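Local coordinates for protein alpha-glucosidase (Bacteroides thetaiotaomicron, PDB 5XFM) that probably hydrolyses beta-L-arabinopyranosides and alpha-galactosides as a bifunctional, calcium-binding glycoside hydrolase of family 97, at residues Glu469-Arg481 / Phe559-Ala571. The protein carries 1 engineered substitution. Numbering follows the deposited sequence.
Sequences EEAFNTCLHPFIR and FVDGYPGKYVVLA
Phe-479 and Cys-475 meet the beta-hairpin of strands 556-563 and 567-574 around Pro-564 and Gly-565, joining the catalytic-barrel region of this family 97 hydrolase to its C-terminal antiparallel sheet. A classic beta bulge, with Lys-566 and Tyr-567 both facing Tyr-563, shapes the hairpin's end. One conventional hydrogen bond links the segments: Gly-565 N donates to Cys-475 O at 2.7 Å, nearly straight (165° at the hydrogen) but from well above the carbonyl plane. Pro-564 CA adds a CH...O contact to the same oxygen, and Gly-565 CA makes another, longer one to Phe-472 O.

Aromatic contacts centre on Phe-479. Pro-564 CG lies over one face of the Phe-479 ring, 3.9 Å from its centroid, a CH-pi contact. Tyr-567 O sits at the ring's edge, near its plane. Phe-559 approaches obliquely, its CE1 3.6 Å from Phe-479 CE2 and the two planes at 74°. With CG anti to the carbonyl carbon (chi1 -60°), the Phe-479 ring is placed between Pro-564 and Phe-559, with its edge at Tyr-567 O. Losing the ring to an alanine is likely to strip Pro-564 CG of its aromatic face and open a gap beside Phe-559.

Aliphatic packing continues along strand 567-574. Pro-478 CG touches Val-568 CG2 at 3.6 Å, and Pro-478 CB touches Leu-570 CD2; Val-568 also packs on Val-583 and Leu-570 on Leu-521 of helix 512-521. Leu-476 CD2 lies against the Pro-564 to Gly-565 peptide.

Gly-565 has a positive phi, and a CB there would clash with Phe-472 CE1. The Phe-472 ring presents its edge to Gly-565 O, with CD1 3.4 Å from that oxygen, while Cys-475 SG rests 3.4 Å from Tyr-567 CA.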
loop_
_atom_site.group_PDB
_atom_site.type_symbol
_atom_site.label_atom_id
_atom_site.label_comp_id
_atom_site.label_asym_id
_atom_site.label_seq_id
_atom_site.Cartn_x
_atom_site.Cartn_y
_atom_site.Cartn_z
ATOM N N GLU A 469 17.992 -6.176 7.542
ATOM C CA GLU A 469 16.575 -6.444 7.784
ATOM C C GLU A 469 15.773 -6.644 6.505
ATOM O O GLU A 469 14.568 -6.913 6.560
ATOM C CB GLU A 469 15.956 -5.291 8.580
ATOM C CG GLU A 469 16.513 -5.094 9.972
ATOM C CD GLU A 469 15.942 -6.084 10.961
ATOM O OE1 GLU A 469 14.723 -6.003 11.232
ATOM O OE2 GLU A 469 16.700 -6.944 11.461
ATOM N N GLU A 470 16.438 -6.526 5.359
ATOM C CA GLU A 470 15.745 -6.552 4.072
ATOM C C GLU A 470 14.803 -7.737 3.900
ATOM O O GLU A 470 13.631 -7.567 3.523
ATOM C CB GLU A 470 16.743 -6.550 2.916
ATOM C CG GLU A 470 16.045 -6.633 1.564
ATOM C CD GLU A 470 16.994 -6.817 0.403
ATOM O OE1 GLU A 470 18.159 -7.212 0.632
ATOM O OE2 GLU A 470 16.563 -6.583 -0.745
ATOM N N ALA A 471 15.311 -8.935 4.168
ATOM C CA ALA A 471 14.532 -10.148 3.946
ATOM C C ALA A 471 13.277 -10.177 4.819
ATOM O O ALA A 471 12.197 -10.503 4.348
ATOM C CB ALA A 471 15.392 -11.376 4.197
ATOM N N PHE A 472 13.432 -9.799 6.081
ATOM C CA PHE A 472 12.331 -9.721 7.039
ATOM C C PHE A 472 11.169 -8.840 6.523
ATOM O O PHE A 472 10.005 -9.283 6.455
ATOM C CB PHE A 472 12.894 -9.207 8.375
ATOM C CG PHE A 472 11.860 -8.917 9.426
ATOM C CD1 PHE A 472 11.166 -9.947 10.038
ATOM C CD2 PHE A 472 11.635 -7.616 9.850
ATOM C CE1 PHE A 472 10.232 -9.681 11.023
ATOM C CE2 PHE A 472 10.708 -7.342 10.835
ATOM C CZ PHE A 472 10.002 -8.375 11.422
ATOM N N ASN A 473 11.491 -7.608 6.135
ATOM C CA ASN A 473 10.486 -6.671 5.636
ATOM C C ASN A 473 9.877 -7.120 4.306
ATOM O O ASN A 473 8.659 -6.974 4.082
ATOM C CB ASN A 473 11.095 -5.273 5.497
ATOM C CG ASN A 473 11.438 -4.652 6.841
ATOM O OD1 ASN A 473 12.582 -4.250 7.088
ATOM N ND2 ASN A 473 10.445 -4.573 7.723
ATOM N N THR A 474 10.713 -7.684 3.435
ATOM C CA THR A 474 10.231 -8.291 2.190
ATOM C C THR A 474 9.227 -9.411 2.486
ATOM O O THR A 474 8.270 -9.615 1.743
ATOM C CB THR A 474 11.392 -8.840 1.341
ATOM O OG1 THR A 474 12.305 -7.779 1.043
ATOM C CG2 THR A 474 10.885 -9.429 0.033
ATOM N N CYS A 475 9.444 -10.130 3.580
ATOM C CA CYS A 475 8.540 -11.203 3.973
ATOM C C CYS A 475 7.385 -10.660 4.794
ATOM O O CYS A 475 6.532 -11.421 5.253
ATOM C CB CYS A 475 9.277 -12.285 4.771
ATOM S SG CYS A 475 10.333 -13.350 3.773
ATOM N N LEU A 476 7.362 -9.349 5.004
ATOM C CA LEU A 476 6.176 -8.748 5.605
ATOM C C LEU A 476 5.226 -8.144 4.563
ATOM O O LEU A 476 4.010 -8.373 4.620
ATOM C CB LEU A 476 6.578 -7.678 6.626
ATOM C CG LEU A 476 7.217 -8.199 7.911
ATOM C CD1 LEU A 476 7.792 -7.054 8.707
ATOM C CD2 LEU A 476 6.216 -8.985 8.749
ATOM N N HIS A 477 5.783 -7.418 3.593
ATOM C CA HIS A 477 4.978 -6.576 2.693
ATOM C C HIS A 477 3.808 -7.225 1.938
ATOM O O HIS A 477 2.738 -6.626 1.869
ATOM C CB HIS A 477 5.903 -5.911 1.678
ATOM C CG HIS A 477 6.908 -5.005 2.312
ATOM N ND1 HIS A 477 6.627 -4.270 3.443
ATOM C CD2 HIS A 477 8.204 -4.757 2.011
ATOM C CE1 HIS A 477 7.702 -3.588 3.799
ATOM N NE2 HIS A 477 8.670 -3.864 2.946
ATOM N N PRO A 478 3.989 -8.438 1.386
ATOM C CA PRO A 478 2.837 -9.005 0.680
ATOM C C PRO A 478 1.650 -9.318 1.592
ATOM O O PRO A 478 0.528 -9.423 1.100
ATOM C CB PRO A 478 3.401 -10.287 0.050
ATOM C CG PRO A 478 4.705 -10.527 0.713
ATOM C CD PRO A 478 5.222 -9.196 1.112
ATOM N N PHE A 479 1.904 -9.478 2.888
ATOM C CA PHE A 479 0.848 -9.743 3.861
ATOM C C PHE A 479 0.214 -8.461 4.420
ATOM O O PHE A 479 -0.915 -8.490 4.923
ATOM C CB PHE A 479 1.389 -10.576 5.033
ATOM C CG PHE A 479 1.940 -11.927 4.638
ATOM C CD1 PHE A 479 3.309 -12.124 4.514
ATOM C CD2 PHE A 479 1.093 -13.003 4.424
ATOM C CE1 PHE A 479 3.817 -13.365 4.167
ATOM C CE2 PHE A 479 1.595 -14.244 4.076
ATOM C CZ PHE A 479 2.960 -14.424 3.947
ATOM N N ILE A 480 0.941 -7.346 4.354
ATOM C CA ILE A 480 0.518 -6.125 5.047
ATOM C C ILE A 480 0.522 -4.870 4.151
ATOM O O ILE A 480 -0.482 -4.564 3.511
ATOM C CB ILE A 480 1.397 -5.868 6.305
ATOM C CG1 ILE A 480 1.426 -7.118 7.192
ATOM C CG2 ILE A 480 0.871 -4.684 7.111
ATOM C CD1 ILE A 480 2.289 -7.001 8.419
ATOM N N ARG A 481 1.635 -4.145 4.093
ATOM C CA ARG A 481 1.634 -2.847 3.413
ATOM C C ARG A 481 1.164 -2.933 1.961
ATOM O O ARG A 481 0.325 -2.148 1.527
ATOM C CB ARG A 481 3.027 -2.207 3.461
ATOM C CG ARG A 481 3.240 -1.061 2.461
ATOM C CD ARG A 481 2.289 0.123 2.670
ATOM N NE ARG A 481 2.538 1.167 1.676
ATOM C CZ ARG A 481 2.047 1.164 0.441
ATOM N NH1 ARG A 481 1.237 0.189 0.044
ATOM N NH2 ARG A 481 2.359 2.146 -0.398
ATOM N N PHE A 559 -1.726 -16.749 -3.577
ATOM C CA PHE A 559 -0.867 -17.067 -2.444
ATOM C C PHE A 559 -0.614 -18.564 -2.404
ATOM O O PHE A 559 -1.547 -19.365 -2.408
ATOM C CB PHE A 559 -1.496 -16.578 -1.135
ATOM C CG PHE A 559 -0.719 -16.957 0.097
ATOM C CD1 PHE A 559 0.517 -16.381 0.358
ATOM C CD2 PHE A 559 -1.239 -17.863 1.014
ATOM C CE1 PHE A 559 1.234 -16.720 1.500
ATOM C CE2 PHE A 559 -0.531 -18.207 2.160
ATOM C CZ PHE A 559 0.709 -17.634 2.403
ATOM N N VAL A 560 0.661 -18.933 -2.387
ATOM C CA VAL A 560 1.059 -20.333 -2.413
ATOM C C VAL A 560 1.449 -20.817 -1.025
ATOM O O VAL A 560 0.940 -21.829 -0.549
ATOM C CB VAL A 560 2.239 -20.553 -3.378
ATOM C CG1 VAL A 560 2.570 -22.030 -3.485
ATOM C CG2 VAL A 560 1.916 -19.971 -4.748
ATOM N N ASP A 561 2.352 -20.090 -0.373
ATOM C CA ASP A 561 2.766 -20.459 0.979
ATOM C C ASP A 561 3.478 -19.297 1.647
ATOM O O ASP A 561 3.812 -18.320 0.988
ATOM C CB ASP A 561 3.677 -21.691 0.956
ATOM C CG ASP A 561 3.834 -22.325 2.327
ATOM O OD1 ASP A 561 2.903 -22.193 3.152
ATOM O OD2 ASP A 561 4.886 -22.951 2.581
ATOM N N GLY A 562 3.700 -19.391 2.954
ATOM C CA GLY A 562 4.452 -18.365 3.649
ATOM C C GLY A 562 4.047 -18.079 5.081
ATOM O O GLY A 562 3.044 -18.584 5.590
ATOM N N TYR A 563 4.861 -17.257 5.732
ATOM C CA TYR A 563 4.584 -16.741 7.064
ATOM C C TYR A 563 5.281 -15.391 7.164
ATOM O O TYR A 563 6.467 -15.269 6.810
ATOM C CB TYR A 563 5.078 -17.708 8.146
ATOM C CG TYR A 563 4.569 -17.403 9.537
ATOM C CD1 TYR A 563 3.432 -18.026 10.028
ATOM C CD2 TYR A 563 5.223 -16.497 10.359
ATOM C CE1 TYR A 563 2.958 -17.753 11.295
ATOM C CE2 TYR A 563 4.757 -16.218 11.627
ATOM C CZ TYR A 563 3.622 -16.852 12.088
ATOM O OH TYR A 563 3.148 -16.586 13.349
ATOM N N PRO A 564 4.546 -14.373 7.641
ATOM C CA PRO A 564 4.985 -12.974 7.669
ATOM C C PRO A 564 6.287 -12.778 8.429
ATOM O O PRO A 564 6.361 -13.095 9.621
ATOM C CB PRO A 564 3.833 -12.257 8.383
ATOM C CG PRO A 564 2.657 -13.124 8.162
ATOM C CD PRO A 564 3.193 -14.527 8.195
ATOM N N GLY A 565 7.291 -12.247 7.736
ATOM C CA GLY A 565 8.590 -11.968 8.320
ATOM C C GLY A 565 9.560 -13.135 8.252
ATOM O O GLY A 565 10.756 -12.971 8.500
ATOM N N LYS A 566 9.061 -14.303 7.865
ATOM C CA LYS A 566 9.882 -15.510 7.847
ATOM C C LYS A 566 10.132 -15.970 6.418
ATOM O O LYS A 566 11.282 -16.136 6.001
ATOM C CB LYS A 566 9.215 -16.610 8.668
ATOM C CG LYS A 566 9.368 -16.394 10.171
ATOM C CD LYS A 566 8.543 -17.385 10.973
ATOM C CE LYS A 566 8.881 -17.313 12.455
ATOM N NZ LYS A 566 7.864 -16.552 13.232
ATOM N N TYR A 567 9.062 -16.163 5.652
ATOM C CA TYR A 567 9.240 -16.548 4.253
ATOM C C TYR A 567 7.981 -16.264 3.461
ATOM O O TYR A 567 6.904 -16.133 4.032
ATOM C CB TYR A 567 9.637 -18.026 4.137
ATOM C CG TYR A 567 8.535 -19.026 4.411
ATOM C CD1 TYR A 567 8.136 -19.313 5.711
ATOM C CD2 TYR A 567 7.921 -19.714 3.370
ATOM C CE1 TYR A 567 7.137 -20.240 5.966
ATOM C CE2 TYR A 567 6.930 -20.646 3.613
ATOM C CZ TYR A 567 6.537 -20.901 4.913
ATOM O OH TYR A 567 5.548 -21.823 5.160
ATOM N N VAL A 568 8.113 -16.132 2.146
ATOM C CA VAL A 568 6.927 -15.868 1.338
ATOM C C VAL A 568 7.032 -16.490 -0.050
ATOM O O VAL A 568 8.079 -16.438 -0.701
ATOM C CB VAL A 568 6.642 -14.340 1.216
ATOM C CG1 VAL A 568 7.779 -13.615 0.537
ATOM C CG2 VAL A 568 5.332 -14.096 0.475
ATOM N N VAL A 569 5.931 -17.108 -0.466
ATOM C CA VAL A 569 5.808 -17.782 -1.754
ATOM C C VAL A 569 4.498 -17.411 -2.436
ATOM O O VAL A 569 3.419 -17.797 -1.958
ATOM C CB VAL A 569 5.841 -19.326 -1.607
ATOM C CG1 VAL A 569 5.974 -19.989 -2.966
ATOM C CG2 VAL A 569 6.960 -19.766 -0.674
ATOM N N LEU A 570 4.581 -16.655 -3.530
ATOM C CA LEU A 570 3.369 -16.291 -4.265
ATOM C C LEU A 570 3.547 -16.365 -5.780
ATOM O O LEU A 570 4.653 -16.200 -6.302
ATOM C CB LEU A 570 2.863 -14.903 -3.855
ATOM C CG LEU A 570 3.655 -13.612 -4.011
ATOM C CD1 LEU A 570 3.540 -13.010 -5.414
ATOM C CD2 LEU A 570 3.151 -12.634 -2.972
ATOM N N ALA A 571 2.440 -16.627 -6.472
ATOM C CA ALA A 571 2.423 -16.659 -7.925
ATOM C C ALA A 571 1.538 -15.559 -8.493
ATOM O O ALA A 571 0.424 -15.329 -8.015
ATOM C CB ALA A 571 1.959 -18.017 -8.421
#